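Local coordinates for protein DNA double-strand break repair nuclease NurA (Sulfolobus solfataricus, PDB 2YGK) that acts with the HerA helicase in DNA double-strand break repair, as a manganese-dependent nuclease that processes the ends of linear DNA, at residues T257-R262 with K284-R289. Residues are numbered along the deposited sequence; the frame is centred on the assembly and turned at random.
Sequences TTFYTR and KEIMDR
Met287, a selenomethionine, reaches from helix 280-291 to Thr261 on strand 255-262. Its CB carries CG anti to the carbonyl carbon (chi1 -72°), which sends the chain toward the strand. Met287 CG comes to 3.3 Å from Thr261 OG1. The chain stays extended to the selenium, and Met287 SE lies 3.2 Å from Thr261 OG1. The Met287 chain then bends about its CG-SE bond (chi3 57°). The bend keeps Met287 CE close to the threonine hydroxyl and brings it to 3.5 Å from the backbone O of Arg262. The two side chains thus pass alongside each other in opposite directions. Thr261 OG1 stands anti to its own backbone N, on the helix side of the strand. Its hydrogen bond is made with Gly228 O of the adjoining strand 228-236, so the buried hydroxyl has a polar partner while the methionine chain packs along it. Ile286 CG2 is 4.4 Å from Phe259 CZ and meets the phenylalanine ring at its edge. Side chains alternate along the strand: Phe259 and Thr261 point to helix 280-291, Tyr260 packs on helix 216-223. This is helix-on-sheet packing within the NurA domain, a family of the RNase H clan, away from the manganese site. On that face of the large mixed sheet Met287 also touches Phe229 of strand 228-236, and Ile286 touches Ile274 of strand 270-275, the two strands that flank 255-262.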
loop_
_atom_site.group_PDB
_atom_site.type_symbol
_atom_site.label_atom_id
_atom_site.label_comp_id
_atom_site.label_asym_id
_atom_site.label_seq_id
_atom_site.Cartn_x
_atom_site.Cartn_y
_atom_site.Cartn_z
ATOM N N THR A 257 18.310 -12.093 19.657
ATOM C CA THR A 257 17.739 -11.471 20.827
ATOM C C THR A 257 17.038 -10.175 20.437
ATOM O O THR A 257 17.569 -9.392 19.649
ATOM C CB THR A 257 18.810 -11.164 21.863
ATOM O OG1 THR A 257 19.494 -12.366 22.206
ATOM C CG2 THR A 257 18.187 -10.606 23.114
ATOM N N THR A 258 15.847 -9.968 21.000
ATOM C CA THR A 258 15.168 -8.710 20.893
ATOM C C THR A 258 15.097 -8.075 22.278
ATOM O O THR A 258 14.920 -8.758 23.280
ATOM C CB THR A 258 13.764 -8.892 20.276
ATOM O OG1 THR A 258 13.883 -9.516 18.979
ATOM C CG2 THR A 258 13.077 -7.555 20.092
ATOM N N PHE A 259 15.297 -6.768 22.337
ATOM C CA PHE A 259 14.834 -5.986 23.479
ATOM C C PHE A 259 14.279 -4.673 22.970
ATOM O O PHE A 259 14.551 -4.285 21.838
ATOM C CB PHE A 259 15.949 -5.740 24.494
ATOM C CG PHE A 259 17.118 -4.972 23.959
ATOM C CD1 PHE A 259 18.151 -5.615 23.315
ATOM C CD2 PHE A 259 17.209 -3.618 24.134
ATOM C CE1 PHE A 259 19.261 -4.889 22.799
ATOM C CE2 PHE A 259 18.321 -2.894 23.635
ATOM C CZ PHE A 259 19.327 -3.534 22.963
ATOM N N TYR A 260 13.509 -4.003 23.823
ATOM C CA TYR A 260 13.000 -2.669 23.585
ATOM C C TYR A 260 13.729 -1.719 24.472
ATOM O O TYR A 260 13.987 -2.009 25.627
ATOM C CB TYR A 260 11.554 -2.632 23.926
ATOM C CG TYR A 260 10.745 -3.454 22.987
ATOM C CD1 TYR A 260 10.325 -2.929 21.735
ATOM C CD2 TYR A 260 10.380 -4.746 23.311
ATOM C CE1 TYR A 260 9.556 -3.673 20.868
ATOM C CE2 TYR A 260 9.577 -5.508 22.434
ATOM C CZ TYR A 260 9.188 -4.965 21.209
ATOM O OH TYR A 260 8.402 -5.709 20.345
ATOM N N THR A 261 14.098 -0.570 23.959
ATOM C CA THR A 261 14.833 0.376 24.793
ATOM C C THR A 261 14.282 1.743 24.484
ATOM O O THR A 261 13.759 1.979 23.394
ATOM C CB THR A 261 16.389 0.321 24.501
ATOM O OG1 THR A 261 17.126 1.217 25.376
ATOM C CG2 THR A 261 16.647 0.634 23.056
ATOM N N ARG A 262 14.353 2.599 25.499
ATOM C CA ARG A 262 14.165 4.013 25.388
ATOM C C ARG A 262 15.485 4.582 25.770
ATOM O O ARG A 262 15.926 4.341 26.894
ATOM C CB ARG A 262 13.094 4.492 26.376
ATOM C CG ARG A 262 12.943 6.019 26.409
ATOM C CD ARG A 262 11.863 6.470 27.356
ATOM N NE ARG A 262 10.492 6.091 26.965
ATOM C CZ ARG A 262 9.705 5.197 27.575
ATOM N NH1 ARG A 262 10.120 4.521 28.636
ATOM N NH2 ARG A 262 8.470 4.970 27.118
ATOM N N LYS A 284 23.091 -2.509 28.321
ATOM C CA LYS A 284 23.422 -1.203 28.896
ATOM C C LYS A 284 24.614 -0.540 28.175
ATOM O O LYS A 284 24.652 0.703 28.005
ATOM C CB LYS A 284 23.759 -1.316 30.387
ATOM C CG LYS A 284 22.587 -1.456 31.340
ATOM C CD LYS A 284 23.041 -1.912 32.713
ATOM C CE LYS A 284 21.869 -2.138 33.683
ATOM N NZ LYS A 284 22.256 -2.844 34.930
ATOM N N GLU A 285 25.588 -1.345 27.756
ATOM C CA GLU A 285 26.685 -0.805 26.934
ATOM C C GLU A 285 26.142 -0.309 25.586
ATOM O O GLU A 285 26.552 0.742 25.108
ATOM C CB GLU A 285 27.791 -1.845 26.700
ATOM C CG GLU A 285 28.585 -2.240 27.962
ATOM C CD GLU A 285 29.636 -3.327 27.681
ATOM O OE1 GLU A 285 29.896 -3.644 26.475
ATOM O OE2 GLU A 285 30.212 -3.855 28.662
ATOM N N ILE A 286 25.218 -1.064 24.983
ATOM C CA ILE A 286 24.674 -0.675 23.686
ATOM C C ILE A 286 23.816 0.592 23.811
ATOM O O ILE A 286 23.837 1.440 22.920
ATOM C CB ILE A 286 23.829 -1.804 23.033
ATOM C CG1 ILE A 286 24.728 -2.935 22.511
ATOM C CG2 ILE A 286 22.971 -1.273 21.876
ATOM C CD1 ILE A 286 23.916 -4.170 22.086
HETATM N N MSE A 287 23.063 0.717 24.900
HETATM C CA MSE A 287 22.298 1.926 25.125
HETATM C C MSE A 287 23.217 3.133 25.290
HETATM O O MSE A 287 22.988 4.182 24.726
HETATM C CB MSE A 287 21.450 1.778 26.387
HETATM C CG MSE A 287 20.296 0.840 26.207
HETATM SE SE MSE A 287 19.221 0.672 27.794
HETATM C CE MSE A 287 18.674 2.496 28.160
ATOM N N ASP A 288 24.250 2.967 26.103
ATOM C CA ASP A 288 25.147 4.063 26.479
ATOM C C ASP A 288 25.851 4.599 25.270
ATOM O O ASP A 288 25.898 5.802 25.056
ATOM C CB ASP A 288 26.159 3.574 27.505
ATOM C CG ASP A 288 25.590 3.522 28.916
ATOM O OD1 ASP A 288 24.435 3.987 29.090
ATOM O OD2 ASP A 288 26.293 3.012 29.844
ATOM N N ARG A 289 26.363 3.685 24.455
ATOM C CA ARG A 289 26.987 4.016 23.170
ATOM C C ARG A 289 26.028 4.610 22.127
ATOM O O ARG A 289 26.370 5.574 21.435
ATOM C CB ARG A 289 27.677 2.766 22.611
ATOM C CG ARG A 289 28.828 2.287 23.468
ATOM C CD ARG A 289 29.105 0.848 23.215
ATOM N NE ARG A 289 30.343 0.396 23.856
ATOM C CZ ARG A 289 30.747 -0.875 23.909
ATOM N NH1 ARG A 289 30.018 -1.860 23.392
ATOM N NH2 ARG A 289 31.887 -1.174 24.501
#